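PDB 4OTE: lipoprotein from Clostridium difficile, which probably binds methionine, captured here as selenomethionine, outside the membrane as the lipid-anchored receptor of an uptake system. Local coordinates for residues A78-Y92 with N186-L200. Sequence-based numbering, arbitrary orientation. Where two conformers were deposited one is given.
Sequences AGKKLYVCPAILYSY and NGIYTAPINDEYANL. With MSE (selenomethionine), chain C.
The Asn186 amide meets the Tyr92 ring at its edge, CG lying in the ring plane and the two planes 78° apart. The amide is fixed by a hydrogen bond: ND2 donates to Ser91 O at 2.8 Å, with Ser91 O near the amide plane, and Ser91 N donates to the backbone O of Asn186. One face of the Tyr90 ring carries Ile88 CG2, offset toward the rim; the Tyr189 ring takes Leu89 CB at its edge. Ile188 CG1 sits between its own backbone N and carbonyl carbon (chi1 67°), which brings CD1 to 3.7 Å from Leu89 CD2. Strands 88-90 and 187-190 are joined by Leu89 N to Tyr189 O and Ile188 N to Leu89 O, continued by Ala191 N to Ala87 O. Beyond them, Pro86 CG packs on Ile193 CD1 at 3.6 Å. Where strand 76-84 pairs with strand 199-204, a classic beta bulge sets Leu82 and Tyr83 opposite the single residue Asn199: Leu82 N donates to Asn199 O at 3.0 Å and Asn199 N to Tyr83 O, while Tyr83 CE1 reaches Asn199 CB at 3.4 Å. One water accepts from Cys85 N and donates to Tyr197 O and to the ligand O, bridging both segments to selenomethionine. Two chain segments thus run antiparallel from one mixed sheet into another, beside the ligand pocket, as in the interdomain crossings of two-lobed periplasmic binding proteins.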
loop_
_atom_site.group_PDB
_atom_site.type_symbol
_atom_site.label_atom_id
_atom_site.label_comp_id
_atom_site.label_asym_id
_atom_site.label_seq_id
_atom_site.Cartn_x
_atom_site.Cartn_y
_atom_site.Cartn_z
ATOM N N ALA A 78 -1.739 15.202 0.368
ATOM C CA ALA A 78 -2.431 14.093 1.035
ATOM C C ALA A 78 -3.656 14.591 1.811
ATOM O O ALA A 78 -3.594 15.621 2.482
ATOM C CB ALA A 78 -1.480 13.374 1.976
ATOM N N GLY A 79 -4.763 13.855 1.715
ATOM C CA GLY A 79 -5.978 14.170 2.465
ATOM C C GLY A 79 -6.000 13.479 3.818
ATOM O O GLY A 79 -4.954 13.173 4.383
ATOM N N LYS A 80 -7.199 13.223 4.332
ATOM C CA LYS A 80 -7.375 12.519 5.608
ATOM C C LYS A 80 -6.963 11.046 5.517
ATOM O O LYS A 80 -7.157 10.404 4.479
ATOM C CB LYS A 80 -8.840 12.592 6.046
ATOM C CG LYS A 80 -9.344 14.004 6.308
ATOM C CD LYS A 80 -10.832 14.018 6.624
ATOM C CE LYS A 80 -11.304 15.425 6.963
ATOM N NZ LYS A 80 -12.789 15.522 7.018
ATOM N N LYS A 81 -6.408 10.516 6.607
ATOM C CA LYS A 81 -6.056 9.094 6.699
ATOM C C LYS A 81 -7.318 8.228 6.607
ATOM O O LYS A 81 -8.309 8.514 7.278
ATOM C CB LYS A 81 -5.359 8.795 8.026
ATOM C CG LYS A 81 -4.036 9.511 8.259
ATOM C CD LYS A 81 -3.454 9.061 9.593
ATOM C CE LYS A 81 -2.329 9.956 10.097
ATOM N NZ LYS A 81 -1.298 10.267 9.074
ATOM N N LEU A 82 -7.281 7.173 5.792
ATOM C CA LEU A 82 -8.473 6.337 5.575
ATOM C C LEU A 82 -8.316 4.931 6.132
ATOM O O LEU A 82 -9.145 4.474 6.919
ATOM C CB LEU A 82 -8.814 6.268 4.087
ATOM C CG LEU A 82 -9.018 7.628 3.418
ATOM C CD1 LEU A 82 -9.304 7.444 1.940
ATOM C CD2 LEU A 82 -10.138 8.413 4.091
ATOM N N TYR A 83 -7.254 4.249 5.721
ATOM C CA TYR A 83 -7.019 2.878 6.141
ATOM C C TYR A 83 -5.562 2.482 5.948
ATOM O O TYR A 83 -4.875 3.010 5.065
ATOM C CB TYR A 83 -7.918 1.919 5.352
ATOM C CG TYR A 83 -7.895 2.158 3.856
ATOM C CD1 TYR A 83 -6.848 1.683 3.067
ATOM C CD2 TYR A 83 -8.919 2.857 3.232
ATOM C CE1 TYR A 83 -6.822 1.910 1.699
ATOM C CE2 TYR A 83 -8.906 3.083 1.865
ATOM C CZ TYR A 83 -7.859 2.610 1.102
ATOM O OH TYR A 83 -7.848 2.843 -0.257
ATOM N N VAL A 84 -5.106 1.551 6.782
ATOM C CA VAL A 84 -3.756 1.015 6.697
ATOM C C VAL A 84 -3.803 -0.346 6.014
ATOM O O VAL A 84 -4.778 -1.086 6.168
ATOM C CB VAL A 84 -3.130 0.849 8.092
ATOM C CG1 VAL A 84 -1.636 0.612 7.970
ATOM C CG2 VAL A 84 -3.396 2.075 8.955
ATOM N N CYS A 85 -2.751 -0.661 5.265
ATOM C CA CYS A 85 -2.613 -1.931 4.581
ATOM C C CYS A 85 -1.266 -2.515 4.993
ATOM O O CYS A 85 -0.292 -2.416 4.243
ATOM C CB CYS A 85 -2.662 -1.727 3.060
ATOM S SG CYS A 85 -4.186 -0.973 2.430
ATOM N N PRO A 86 -1.196 -3.105 6.202
ATOM C CA PRO A 86 0.081 -3.608 6.698
ATOM C C PRO A 86 0.721 -4.574 5.713
ATOM O O PRO A 86 0.026 -5.409 5.132
ATOM C CB PRO A 86 -0.299 -4.347 7.985
ATOM C CG PRO A 86 -1.605 -3.781 8.400
ATOM C CD PRO A 86 -2.301 -3.376 7.139
ATOM N N ALA A 87 2.030 -4.441 5.515
ATOM C CA ALA A 87 2.781 -5.379 4.692
ATOM C C ALA A 87 2.641 -6.776 5.273
ATOM O O ALA A 87 2.697 -6.957 6.485
ATOM C CB ALA A 87 4.249 -4.981 4.630
ATOM N N ILE A 88 2.435 -7.755 4.404
ATOM C CA ILE A 88 2.296 -9.140 4.821
ATOM C C ILE A 88 3.390 -9.967 4.163
ATOM O O ILE A 88 3.662 -9.814 2.969
ATOM C CB ILE A 88 0.899 -9.699 4.475
ATOM C CG1 ILE A 88 -0.158 -9.011 5.346
ATOM C CG2 ILE A 88 0.852 -11.213 4.693
ATOM C CD1 ILE A 88 -1.584 -9.275 4.916
ATOM N N LEU A 89 4.028 -10.819 4.959
ATOM C CA LEU A 89 5.044 -11.736 4.469
ATOM C C LEU A 89 4.345 -13.037 4.087
ATOM O O LEU A 89 3.729 -13.685 4.937
ATOM C CB LEU A 89 6.106 -11.978 5.548
ATOM C CG LEU A 89 7.340 -12.817 5.183
ATOM C CD1 LEU A 89 8.134 -12.179 4.057
ATOM C CD2 LEU A 89 8.227 -13.024 6.403
ATOM N N TYR A 90 4.418 -13.390 2.803
ATOM C CA TYR A 90 3.765 -14.582 2.267
ATOM C C TYR A 90 4.788 -15.680 2.014
ATOM O O TYR A 90 5.968 -15.401 1.814
ATOM C CB TYR A 90 3.051 -14.263 0.951
ATOM C CG TYR A 90 1.882 -13.316 1.083
ATOM C CD1 TYR A 90 2.073 -11.941 1.035
ATOM C CD2 TYR A 90 0.585 -13.794 1.237
ATOM C CE1 TYR A 90 1.008 -11.067 1.146
ATOM C CE2 TYR A 90 -0.489 -12.926 1.350
ATOM C CZ TYR A 90 -0.272 -11.561 1.302
ATOM O OH TYR A 90 -1.326 -10.683 1.414
ATOM N N SER A 91 4.324 -16.925 2.012
ATOM C CA SER A 91 5.190 -18.071 1.769
ATOM C C SER A 91 4.376 -19.283 1.326
ATOM O O SER A 91 3.297 -19.537 1.863
ATOM C CB SER A 91 5.988 -18.409 3.031
ATOM O OG SER A 91 6.864 -19.504 2.819
ATOM N N TYR A 92 4.893 -20.007 0.332
ATOM C CA TYR A 92 4.342 -21.303 -0.074
ATOM C C TYR A 92 5.104 -22.472 0.563
ATOM O O TYR A 92 4.724 -23.628 0.380
ATOM C CB TYR A 92 4.400 -21.476 -1.600
ATOM C CG TYR A 92 3.461 -20.618 -2.421
ATOM C CD1 TYR A 92 2.280 -20.102 -1.885
ATOM C CD2 TYR A 92 3.738 -20.356 -3.764
ATOM C CE1 TYR A 92 1.424 -19.331 -2.652
ATOM C CE2 TYR A 92 2.885 -19.587 -4.537
ATOM C CZ TYR A 92 1.731 -19.079 -3.976
ATOM O OH TYR A 92 0.879 -18.315 -4.739
ATOM N N ASN A 186 -1.635 -18.290 3.547
ATOM C CA ASN A 186 -0.209 -18.230 3.202
ATOM C C ASN A 186 0.613 -17.097 3.821
ATOM O O ASN A 186 1.807 -16.978 3.545
ATOM C CB ASN A 186 -0.073 -18.196 1.677
ATOM C CG ASN A 186 -0.305 -19.553 1.055
ATOM O OD1 ASN A 186 -1.381 -19.837 0.532
ATOM N ND2 ASN A 186 0.695 -20.418 1.147
ATOM N N GLY A 187 -0.011 -16.273 4.655
ATOM C CA GLY A 187 0.699 -15.208 5.351
ATOM C C GLY A 187 1.340 -15.752 6.610
ATOM O O GLY A 187 0.712 -16.508 7.345
ATOM N N ILE A 188 2.595 -15.382 6.855
ATOM C CA ILE A 188 3.311 -15.830 8.054
ATOM C C ILE A 188 3.674 -14.681 9.002
ATOM O O ILE A 188 4.142 -14.910 10.109
ATOM C CB ILE A 188 4.580 -16.641 7.691
ATOM C CG1 ILE A 188 5.636 -15.767 7.011
ATOM C CG2 ILE A 188 4.217 -17.815 6.790
ATOM C CD1 ILE A 188 6.941 -16.496 6.749
ATOM N N TYR A 189 3.458 -13.448 8.565
ATOM C CA TYR A 189 3.743 -12.280 9.386
ATOM C C TYR A 189 3.023 -11.081 8.799
ATOM O O TYR A 189 3.041 -10.872 7.584
ATOM C CB TYR A 189 5.252 -12.010 9.449
ATOM C CG TYR A 189 5.607 -10.650 10.010
ATOM C CD1 TYR A 189 5.640 -10.428 11.383
ATOM C CD2 TYR A 189 5.900 -9.585 9.164
ATOM C CE1 TYR A 189 5.961 -9.185 11.901
ATOM C CE2 TYR A 189 6.217 -8.336 9.672
ATOM C CZ TYR A 189 6.251 -8.142 11.040
ATOM O OH TYR A 189 6.566 -6.899 11.538
ATOM N N THR A 190 2.375 -10.313 9.669
ATOM C CA THR A 190 1.746 -9.059 9.293
ATOM C C THR A 190 2.430 -7.943 10.066
ATOM O O THR A 190 2.699 -8.088 11.261
ATOM C CB THR A 190 0.244 -9.072 9.625
ATOM O OG1 THR A 190 -0.355 -10.249 9.074
ATOM C CG2 THR A 190 -0.454 -7.841 9.056
ATOM N N ALA A 191 2.713 -6.837 9.384
ATOM C CA ALA A 191 3.419 -5.713 10.001
ATOM C C ALA A 191 2.523 -4.988 11.001
ATOM O O ALA A 191 1.297 -5.053 10.897
ATOM C CB ALA A 191 3.914 -4.746 8.935
ATOM N N PRO A 192 3.127 -4.292 11.978
ATOM C CA PRO A 192 2.297 -3.605 12.967
ATOM C C PRO A 192 1.459 -2.501 12.337
ATOM O O PRO A 192 1.832 -1.965 11.292
ATOM C CB PRO A 192 3.319 -3.001 13.946
ATOM C CG PRO A 192 4.635 -3.614 13.611
ATOM C CD PRO A 192 4.562 -4.018 12.174
ATOM N N ILE A 193 0.337 -2.170 12.966
ATOM C CA ILE A 193 -0.479 -1.051 12.518
ATOM C C ILE A 193 0.272 0.248 12.786
ATOM O O ILE A 193 0.715 0.495 13.905
ATOM C CB ILE A 193 -1.846 -0.977 13.237
ATOM C CG1 ILE A 193 -2.613 -2.303 13.120
ATOM C CG2 ILE A 193 -2.667 0.186 12.690
ATOM C CD1 ILE A 193 -2.683 -2.869 11.721
ATOM N N ASN A 194 0.415 1.065 11.750
ATOM C CA ASN A 194 1.083 2.353 11.855
ATOM C C ASN A 194 0.368 3.337 10.934
ATOM O O ASN A 194 0.500 3.238 9.720
ATOM C CB ASN A 194 2.558 2.202 11.463
ATOM C CG ASN A 194 3.372 3.463 11.708
ATOM O OD1 ASN A 194 2.829 4.545 11.929
ATOM N ND2 ASN A 194 4.690 3.324 11.665
ATOM N N ASP A 195 -0.390 4.272 11.508
ATOM C CA ASP A 195 -1.234 5.172 10.706
ATOM C C ASP A 195 -0.433 6.194 9.895
ATOM O O ASP A 195 -0.992 6.906 9.064
ATOM C CB ASP A 195 -2.310 5.857 11.569
ATOM C CG ASP A 195 -1.745 6.889 12.532
ATOM O OD1 ASP A 195 -0.510 7.021 12.637
ATOM O OD2 ASP A 195 -2.553 7.570 13.198
ATOM N N GLU A 196 0.874 6.268 10.140
ATOM C CA GLU A 196 1.778 7.032 9.283
ATOM C C GLU A 196 1.704 6.524 7.839
ATOM O O GLU A 196 1.871 7.295 6.894
ATOM C CB GLU A 196 3.216 6.937 9.805
ATOM C CG GLU A 196 4.199 7.882 9.124
ATOM C CD GLU A 196 5.610 7.776 9.683
ATOM O OE1 GLU A 196 5.763 7.443 10.881
ATOM O OE2 GLU A 196 6.569 8.032 8.922
ATOM N N TYR A 197 1.436 5.228 7.684
ATOM C CA TYR A 197 1.318 4.601 6.374
ATOM C C TYR A 197 -0.139 4.367 5.951
ATOM O O TYR A 197 -0.419 3.528 5.092
ATOM C CB TYR A 197 2.105 3.288 6.369
ATOM C CG TYR A 197 3.567 3.491 6.695
ATOM C CD1 TYR A 197 4.352 4.344 5.926
ATOM C CD2 TYR A 197 4.166 2.838 7.772
ATOM C CE1 TYR A 197 5.686 4.549 6.220
ATOM C CE2 TYR A 197 5.505 3.036 8.070
ATOM C CZ TYR A 197 6.259 3.889 7.286
ATOM O OH TYR A 197 7.588 4.100 7.561
ATOM N N ALA A 198 -1.062 5.123 6.537
ATOM C CA ALA A 198 -2.463 5.042 6.144
ATOM C C ALA A 198 -2.621 5.529 4.703
ATOM O O ALA A 198 -2.150 6.612 4.352
ATOM C CB ALA A 198 -3.327 5.875 7.078
ATOM N N ASN A 199 -3.248 4.708 3.864
ATOM C CA ASN A 199 -3.597 5.130 2.515
ATOM C C ASN A 199 -4.654 6.216 2.602
ATOM O O ASN A 199 -5.403 6.294 3.583
ATOM C CB ASN A 199 -4.114 3.962 1.678
ATOM C CG ASN A 199 -3.036 2.941 1.365
ATOM O OD1 ASN A 199 -2.060 2.798 2.105
ATOM N ND2 ASN A 199 -3.209 2.222 0.265
ATOM N N LEU A 200 -4.710 7.056 1.575
ATOM C CA LEU A 200 -5.568 8.231 1.611
ATOM C C LEU A 200 -5.814 8.789 0.220
ATOM O O LEU A 200 -5.125 8.437 -0.739
ATOM C CB LEU A 200 -4.957 9.307 2.528
ATOM C CG LEU A 200 -3.428 9.446 2.568
ATOM C CD1 LEU A 200 -2.879 9.996 1.262
ATOM C CD2 LEU A 200 -2.998 10.318 3.735
HETATM N N MSE C 301 -1.379 -0.174 -0.342
HETATM C CA MSE C 301 0.091 0.126 -0.279
HETATM C C MSE C 301 0.544 -0.004 1.133
HETATM O O MSE C 301 0.002 0.652 2.029
HETATM O OXT MSE C 301 1.473 -0.769 1.400
HETATM C CB MSE C 301 0.441 1.526 -0.781
HETATM C CG MSE C 301 1.955 1.741 -0.856
HETATM SE SE MSE C 301 2.376 3.611 -1.321
HETATM C CE MSE C 301 1.819 3.528 -3.198
HETATM O O HOH W 1 -0.501 0.885 4.772
#